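Local coordinates for minor structural protein 5 (Lactococcus phage Tuc2009, PDB 5E7T) that probably serves as an accessory component of the phage baseplate that helps the virion attach to the host cell surface, at residues L7-A12 / V207-D212; M229-Y234 / G241-L246. One frame throughout, in Å; residues are numbered along the deposited sequence.

Contact 1 (L7-A12 / V207-D212); sequences LHTAYA and VGTYVD
H8 and Y210 cross obliquely on one face of an antiparallel beta ladder that adds strand 8-12 to the outside of strand 206-210, which pairs on its other side with strand 225-228. The ring planes are turned 34° from each other with centroids 4.5 Å apart. H8 CB sits over the tyrosine face, 3.9 Å from the Y210 ring centroid, in a CH-pi contact. In return, Y210 OH lies over one face of the imidazole, offset toward its rim. Y210 CG stands between its own backbone N and carbonyl carbon (chi1 87°), and this torsion brings the ring against the H8 side chain. The phenol oxygen is hydrogen-bonded to S218 N, and Y224 meets the tyrosine ring edge-to-face. T9, Y11, V207 and T209 occupy the other face. There V207 CG2 reaches T9 CG2 at 3.6 Å and Y11 CE2 at 3.7 Å, bridging two side chains of the opposing strand, while T9 and T209 lie side by side. Along the backbone, H8 and Y210 exchange two hydrogen bonds, as do A10 and G208. H8 N meets Y210 O at 2.8 Å with an N-H...O angle of 166°.

Contact 2 (M229-Y234 / G241-L246); sequences MKYRVY and GGSKLL
K230 and Y231 both turn their backbone N-H toward S243 O, a classic beta bulge where the hairpin of strands 231-235 and 238-243 opens out. Each bond is 3.0 Å long, K230 N to S243 O and Y231 N to S243 O, but Y231 N comes nearly in line with the carbonyl whereas K230 N stands above its plane. S243 N returns a bond to Y231 O. This close part includes M229 SD, resting 3.6 Å from G242 C; farther along, V233 N bonds to G241 O. On the solvent side lie K244 and L245, while L246 turns to the neighbouring Minor structural protein 4 chain. K230 NZ makes a weak bond to Y231 OH. The tyrosine spans both zones: K244 O sits in plane at its ring edge, and L246 CD2 reaches its phenol end, 3.8 Å from Y231 CZ. S243 OG bonds to L245 O from above that carbonyl's plane. On Minor structural protein 4, W126 meets the Y231 ring edge-to-face and N128 ND2 bonds to Y231 OH. S243 O thus takes two N-H donors, strand 231-235 also bonds to strand 258-265 (R232 with S264, Y234 with Q262), and Y231 carries apolar and polar contacts into the assembly interface.

How the contacts relate
From the N terminus the chain enters contact 1 almost at once and closes it only after 194 intervening residues, so strand 8-12 is joined across the whole BppA domain 1 family region to strand 206-210. Contact 2 follows in series, neither nested in nor crossing the first, and closes a short hairpin with six residues between its segments. Their centres lie about 13 Å apart. The two touch through Y11 and M229: Y11 OH comes 3.3 Å from G241 CA, M229 CG packs 3.7 Å from V207 N, and M229 SD lies 3.7 Å from Y11 CE2. This brings the three-stranded sheet of contact 1 against the hairpin of the four-stranded one.

Contact 1 (L7-A12 / V207-D212)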
ATOM      1  N   LEU B   7     -67.515   9.506 -22.864  1.00108.60           N
ATOM      2  CA  LEU B   7     -66.746   8.269 -22.994  1.00105.03           C
ATOM      3  C   LEU B   7     -66.621   7.630 -21.624  1.00103.30           C
ATOM      4  O   LEU B   7     -66.103   8.265 -20.698  1.00101.96           O
ATOM      5  CB  LEU B   7     -65.362   8.496 -23.610  1.00104.11           C
ATOM      6  CG  LEU B   7     -64.377   7.325 -23.438  1.00107.22           C
ATOM      7  CD1 LEU B   7     -64.435   6.361 -24.610  1.00108.14           C
ATOM      8  CD2 LEU B   7     -62.964   7.824 -23.165  1.00108.37           C
ATOM      9  N   HIS B   8     -67.098   6.378 -21.499  1.00 96.45           N
ATOM     10  CA  HIS B   8     -67.055   5.631 -20.250  1.00 93.34           C
ATOM     11  C   HIS B   8     -66.001   4.556 -20.295  1.00 92.53           C
ATOM     12  O   HIS B   8     -66.036   3.699 -21.178  1.00 92.65           O
ATOM     13  CB  HIS B   8     -68.428   5.066 -19.883  1.00 95.33           C
ATOM     14  CG  HIS B   8     -69.470   6.126 -19.735  1.00100.42           C
ATOM     15  ND1 HIS B   8     -70.450   6.307 -20.692  1.00104.69           N
ATOM     16  CD2 HIS B   8     -69.601   7.082 -18.789  1.00101.91           C
ATOM     17  CE1 HIS B   8     -71.163   7.341 -20.283  1.00105.02           C
ATOM     18  NE2 HIS B   8     -70.697   7.832 -19.134  1.00103.77           N
ATOM     19  N   THR B   9     -65.044   4.626 -19.347  1.00 84.85           N
ATOM     20  CA  THR B   9     -63.920   3.703 -19.231  1.00 81.98           C
ATOM     21  C   THR B   9     -63.978   2.894 -17.930  1.00 81.71           C
ATOM     22  O   THR B   9     -64.310   3.440 -16.875  1.00 81.10           O
ATOM     23  CB  THR B   9     -62.609   4.449 -19.426  1.00 88.39           C
ATOM     24  OG1 THR B   9     -62.800   5.530 -20.351  1.00 89.31           O
ATOM     25  CG2 THR B   9     -61.508   3.545 -19.922  1.00 86.60           C
ATOM     26  N   ALA B  10     -63.712   1.576 -18.033  1.00 75.86           N
ATOM     27  CA  ALA B  10     -63.719   0.610 -16.926  1.00 74.13           C
ATOM     28  C   ALA B  10     -62.631  -0.442 -17.121  1.00 77.09           C
ATOM     29  O   ALA B  10     -62.230  -0.707 -18.246  1.00 77.76           O
ATOM     30  CB  ALA B  10     -65.081  -0.051 -16.791  1.00 75.66           C
ATOM     31  N   TYR B  11     -62.140  -1.029 -16.022  1.00 71.81           N
ATOM     32  CA  TYR B  11     -61.031  -1.981 -16.034  1.00 70.53           C
ATOM     33  C   TYR B  11     -61.413  -3.342 -15.433  1.00 76.19           C
ATOM     34  O   TYR B  11     -62.328  -3.414 -14.608  1.00 75.98           O
ATOM     35  CB  TYR B  11     -59.813  -1.348 -15.324  1.00 69.35           C
ATOM     36  CG  TYR B  11     -59.352  -0.057 -15.978  1.00 70.63           C
ATOM     37  CD1 TYR B  11     -59.941   1.163 -15.654  1.00 72.18           C
ATOM     38  CD2 TYR B  11     -58.357  -0.061 -16.952  1.00 71.62           C
ATOM     39  CE1 TYR B  11     -59.579   2.340 -16.310  1.00 72.33           C
ATOM     40  CE2 TYR B  11     -57.969   1.116 -17.598  1.00 72.40           C
ATOM     41  CZ  TYR B  11     -58.594   2.313 -17.282  1.00 76.50           C
ATOM     42  OH  TYR B  11     -58.230   3.479 -17.910  1.00 73.61           O
ATOM     43  N   ALA B  12     -60.732  -4.425 -15.876  1.00 73.42           N
ATOM     44  CA  ALA B  12     -60.963  -5.809 -15.432  1.00 73.41           C
ATOM     45  C   ALA B  12     -59.727  -6.680 -15.608  1.00 78.18           C
ATOM     46  O   ALA B  12     -58.744  -6.240 -16.206  1.00 78.31           O
ATOM     47  CB  ALA B  12     -62.125  -6.416 -16.199  1.00 75.60           C
ATOM     48  N   VAL B 207     -59.276  -3.340 -20.563  1.00 70.02           N
ATOM     49  CA  VAL B 207     -59.992  -2.064 -20.560  1.00 69.94           C
ATOM     50  C   VAL B 207     -61.335  -2.197 -21.308  1.00 78.79           C
ATOM     51  O   VAL B 207     -61.417  -2.837 -22.358  1.00 80.07           O
ATOM     52  CB  VAL B 207     -59.121  -0.880 -21.050  1.00 72.02           C
ATOM     53  CG1 VAL B 207     -58.767  -0.997 -22.523  1.00 72.68           C
ATOM     54  CG2 VAL B 207     -59.775   0.458 -20.752  1.00 71.56           C
ATOM     55  N   GLY B 208     -62.371  -1.614 -20.733  1.00 77.64           N
ATOM     56  CA  GLY B 208     -63.715  -1.617 -21.281  1.00 80.64           C
ATOM     57  C   GLY B 208     -64.191  -0.218 -21.582  1.00 88.69           C
ATOM     58  O   GLY B 208     -64.010   0.684 -20.761  1.00 87.90           O
ATOM     59  N   THR B 209     -64.778  -0.024 -22.773  1.00 88.80           N
ATOM     60  CA  THR B 209     -65.289   1.272 -23.206  1.00 90.08           C
ATOM     61  C   THR B 209     -66.629   1.205 -23.896  1.00 98.60           C
ATOM     62  O   THR B 209     -66.956   0.224 -24.564  1.00 98.63           O
ATOM     63  CB  THR B 209     -64.287   2.034 -24.072  1.00 94.40           C
ATOM     64  OG1 THR B 209     -63.550   1.113 -24.870  1.00 96.68           O
ATOM     65  CG2 THR B 209     -63.356   2.900 -23.255  1.00 88.29           C
ATOM     66  N   TYR B 210     -67.404   2.276 -23.698  1.00 98.67           N
ATOM     67  CA  TYR B 210     -68.706   2.565 -24.290  1.00101.77           C
ATOM     68  C   TYR B 210     -68.901   4.089 -24.278  1.00110.47           C
ATOM     69  O   TYR B 210     -68.237   4.782 -23.496  1.00107.93           O
ATOM     70  CB  TYR B 210     -69.856   1.742 -23.671  1.00102.71           C
ATOM     71  CG  TYR B 210     -70.516   2.317 -22.441  1.00103.12           C
ATOM     72  CD1 TYR B 210     -71.571   3.215 -22.549  1.00106.63           C
ATOM     73  CD2 TYR B 210     -70.175   1.869 -21.174  1.00102.02           C
ATOM     74  CE1 TYR B 210     -72.222   3.706 -21.421  1.00107.29           C
ATOM     75  CE2 TYR B 210     -70.811   2.360 -20.035  1.00102.52           C
ATOM     76  CZ  TYR B 210     -71.834   3.284 -20.163  1.00111.33           C
ATOM     77  OH  TYR B 210     -72.476   3.783 -19.052  1.00111.57           O
ATOM     78  N   VAL B 211     -69.751   4.613 -25.181  1.00113.18           N
ATOM     79  CA  VAL B 211     -69.929   6.059 -25.370  1.00115.05           C
ATOM     80  C   VAL B 211     -71.383   6.560 -25.383  1.00124.39           C
ATOM     81  O   VAL B 211     -72.330   5.786 -25.222  1.00123.61           O
ATOM     82  CB  VAL B 211     -69.201   6.522 -26.673  1.00119.43           C
ATOM     83  CG1 VAL B 211     -67.703   6.647 -26.468  1.00116.97           C
ATOM     84  CG2 VAL B 211     -69.513   5.602 -27.853  1.00121.23           C
ATOM     85  N   ASP B 212     -71.509   7.905 -25.561  1.00126.02           N
ATOM     86  CA  ASP B 212     -72.685   8.760 -25.789  1.00130.13           C
ATOM     87  C   ASP B 212     -73.792   8.773 -24.716  1.00136.22           C
ATOM     88  O   ASP B 212     -74.695   9.626 -24.816  1.00138.31           O
ATOM     89  CB  ASP B 212     -73.343   8.417 -27.156  1.00135.33           C
ATOM     90  CG  ASP B 212     -72.912   9.263 -28.346  1.00149.12           C
ATOM     91  OD1 ASP B 212     -73.034  10.504 -28.269  1.00150.08           O
ATOM     92  OD2 ASP B 212     -72.567   8.675 -29.396  1.00157.14           O
TER

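Contact 2 (M229-Y234 / G241-L246)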
ATOM      1  N   MET B 229     -55.282  -4.651 -22.638  1.00 76.53           N
ATOM      2  CA  MET B 229     -54.471  -3.445 -22.746  1.00 75.12           C
ATOM      3  C   MET B 229     -53.071  -3.749 -23.237  1.00 79.31           C
ATOM      4  O   MET B 229     -52.446  -4.708 -22.767  1.00 80.53           O
ATOM      5  CB  MET B 229     -54.416  -2.659 -21.446  1.00 75.90           C
ATOM      6  CG  MET B 229     -55.748  -2.391 -20.835  1.00 79.69           C
ATOM      7  SD  MET B 229     -55.701  -1.011 -19.676  1.00 82.63           S
ATOM      8  CE  MET B 229     -54.305  -1.547 -18.537  1.00 78.50           C
ATOM      9  N   LYS B 230     -52.598  -2.929 -24.190  1.00 74.04           N
ATOM     10  CA  LYS B 230     -51.275  -2.977 -24.811  1.00 73.36           C
ATOM     11  C   LYS B 230     -50.400  -1.830 -24.262  1.00 76.07           C
ATOM     12  O   LYS B 230     -49.189  -1.847 -24.489  1.00 77.04           O
ATOM     13  CB  LYS B 230     -51.418  -2.876 -26.352  1.00 77.76           C
ATOM     14  CG  LYS B 230     -50.204  -3.323 -27.187  1.00100.98           C
ATOM     15  CD  LYS B 230     -50.387  -2.991 -28.698  1.00115.47           C
ATOM     16  CE  LYS B 230     -49.139  -3.201 -29.544  1.00119.19           C
ATOM     17  NZ  LYS B 230     -49.306  -2.723 -30.950  1.00115.43           N
ATOM     18  N   TYR B 231     -50.992  -0.829 -23.544  1.00 70.43           N
ATOM     19  CA  TYR B 231     -50.219   0.303 -22.992  1.00 68.82           C
ATOM     20  C   TYR B 231     -50.644   0.723 -21.584  1.00 71.26           C
ATOM     21  O   TYR B 231     -51.797   0.547 -21.219  1.00 71.46           O
ATOM     22  CB  TYR B 231     -50.220   1.530 -23.941  1.00 70.64           C
ATOM     23  CG  TYR B 231     -49.824   1.209 -25.366  1.00 72.30           C
ATOM     24  CD1 TYR B 231     -48.485   1.153 -25.743  1.00 73.77           C
ATOM     25  CD2 TYR B 231     -50.786   0.897 -26.321  1.00 73.54           C
ATOM     26  CE1 TYR B 231     -48.116   0.815 -27.044  1.00 74.56           C
ATOM     27  CE2 TYR B 231     -50.427   0.534 -27.615  1.00 75.51           C
ATOM     28  CZ  TYR B 231     -49.090   0.489 -27.974  1.00 80.59           C
ATOM     29  OH  TYR B 231     -48.747   0.134 -29.260  1.00 79.75           O
ATOM     30  N   ARG B 232     -49.701   1.282 -20.794  1.00 66.14           N
ATOM     31  CA  ARG B 232     -49.955   1.756 -19.429  1.00 63.97           C
ATOM     32  C   ARG B 232     -49.549   3.196 -19.349  1.00 67.71           C
ATOM     33  O   ARG B 232     -48.415   3.526 -19.693  1.00 68.39           O
ATOM     34  CB  ARG B 232     -49.218   0.922 -18.369  1.00 61.19           C
ATOM     35  CG  ARG B 232     -50.069   0.781 -17.133  1.00 70.49           C
ATOM     36  CD  ARG B 232     -49.384   0.242 -15.893  1.00 76.79           C
ATOM     37  NE  ARG B 232     -48.922  -1.159 -15.939  1.00 79.44           N
ATOM     38  CZ  ARG B 232     -49.674  -2.234 -16.161  1.00 92.25           C
ATOM     39  NH1 ARG B 232     -50.946  -2.106 -16.518  1.00 98.89           N
ATOM     40  NH2 ARG B 232     -49.143  -3.441 -16.091  1.00 72.90           N
ATOM     41  N   VAL B 233     -50.491   4.064 -18.941  1.00 63.06           N
ATOM     42  CA  VAL B 233     -50.310   5.510 -18.864  1.00 61.57           C
ATOM     43  C   VAL B 233     -50.072   5.934 -17.438  1.00 65.38           C
ATOM     44  O   VAL B 233     -50.885   5.650 -16.568  1.00 65.23           O
ATOM     45  CB  VAL B 233     -51.474   6.251 -19.551  1.00 65.22           C
ATOM     46  CG1 VAL B 233     -51.385   7.761 -19.338  1.00 64.95           C
ATOM     47  CG2 VAL B 233     -51.518   5.911 -21.043  1.00 65.83           C
ATOM     48  N   TYR B 234     -48.911   6.565 -17.206  1.00 61.92           N
ATOM     49  CA  TYR B 234     -48.393   7.062 -15.922  1.00 59.72           C
ATOM     50  C   TYR B 234     -48.471   8.585 -15.897  1.00 61.61           C
ATOM     51  O   TYR B 234     -47.802   9.257 -16.689  1.00 60.62           O
ATOM     52  CB  TYR B 234     -46.909   6.645 -15.756  1.00 59.74           C
ATOM     53  CG  TYR B 234     -46.696   5.165 -15.529  1.00 59.46           C
ATOM     54  CD1 TYR B 234     -46.656   4.272 -16.597  1.00 60.89           C
ATOM     55  CD2 TYR B 234     -46.521   4.657 -14.248  1.00 59.54           C
ATOM     56  CE1 TYR B 234     -46.461   2.903 -16.391  1.00 60.59           C
ATOM     57  CE2 TYR B 234     -46.319   3.295 -14.032  1.00 60.48           C
ATOM     58  CZ  TYR B 234     -46.301   2.418 -15.103  1.00 66.75           C
ATOM     59  OH  TYR B 234     -46.136   1.068 -14.862  1.00 66.49           O
ATOM     60  N   GLY B 241     -54.387   4.360 -15.804  1.00 58.88           N
ATOM     61  CA  GLY B 241     -55.103   3.553 -16.780  1.00 59.11           C
ATOM     62  C   GLY B 241     -54.236   3.105 -17.935  1.00 63.37           C
ATOM     63  O   GLY B 241     -53.012   3.080 -17.833  1.00 62.50           O
ATOM     64  N   GLY B 242     -54.883   2.749 -19.031  1.00 61.82           N
ATOM     65  CA  GLY B 242     -54.209   2.280 -20.232  1.00 62.83           C
ATOM     66  C   GLY B 242     -55.165   2.079 -21.384  1.00 69.92           C
ATOM     67  O   GLY B 242     -56.322   2.506 -21.303  1.00 71.08           O
ATOM     68  N   SER B 243     -54.696   1.423 -22.465  1.00 67.78           N
ATOM     69  CA  SER B 243     -55.495   1.245 -23.678  1.00 69.69           C
ATOM     70  C   SER B 243     -54.941   0.196 -24.626  1.00 74.96           C
ATOM     71  O   SER B 243     -53.781  -0.190 -24.480  1.00 74.31           O
ATOM     72  CB  SER B 243     -55.545   2.575 -24.433  1.00 73.94           C
ATOM     73  OG  SER B 243     -54.247   3.143 -24.532  1.00 78.69           O
ATOM     74  N   LYS B 244     -55.763  -0.227 -25.628  1.00 73.04           N
ATOM     75  CA  LYS B 244     -55.347  -1.112 -26.734  1.00 74.40           C
ATOM     76  C   LYS B 244     -54.861  -0.175 -27.858  1.00 81.42           C
ATOM     77  O   LYS B 244     -53.941  -0.515 -28.619  1.00 81.76           O
ATOM     78  CB  LYS B 244     -56.507  -1.996 -27.249  1.00 77.00           C
ATOM     79  CG  LYS B 244     -56.098  -3.104 -28.235  1.00 82.86           C
ATOM     80  CD  LYS B 244     -57.286  -3.566 -29.094  1.00103.13           C
ATOM     81  CE  LYS B 244     -57.307  -5.056 -29.396  1.00124.08           C
ATOM     82  NZ  LYS B 244     -57.986  -5.869 -28.333  1.00131.89           N
ATOM     83  N   LEU B 245     -55.473   1.022 -27.927  1.00 78.78           N
ATOM     84  CA  LEU B 245     -55.157   2.045 -28.917  1.00 79.90           C
ATOM     85  C   LEU B 245     -53.893   2.802 -28.577  1.00 82.12           C
ATOM     86  O   LEU B 245     -53.378   2.642 -27.481  1.00 81.46           O
ATOM     87  CB  LEU B 245     -56.338   3.015 -29.054  1.00 81.09           C
ATOM     88  CG  LEU B 245     -57.580   2.445 -29.704  1.00 86.67           C
ATOM     89  CD1 LEU B 245     -58.773   3.372 -29.501  1.00 86.69           C
ATOM     90  CD2 LEU B 245     -57.315   2.093 -31.161  1.00 90.36           C
ATOM     91  N   LEU B 246     -53.397   3.633 -29.513  1.00 78.90           N
ATOM     92  CA  LEU B 246     -52.192   4.456 -29.361  1.00 77.72           C
ATOM     93  C   LEU B 246     -52.551   5.876 -28.871  1.00 82.01           C
ATOM     94  O   LEU B 246     -51.851   6.837 -29.196  1.00 83.35           O
ATOM     95  CB  LEU B 246     -51.439   4.539 -30.709  1.00 78.73           C
ATOM     96  CG  LEU B 246     -50.782   3.271 -31.235  1.00 83.02           C
ATOM     97  CD1 LEU B 246     -50.747   3.285 -32.731  1.00 85.20           C
ATOM     98  CD2 LEU B 246     -49.373   3.131 -30.724  1.00 83.61           C
TER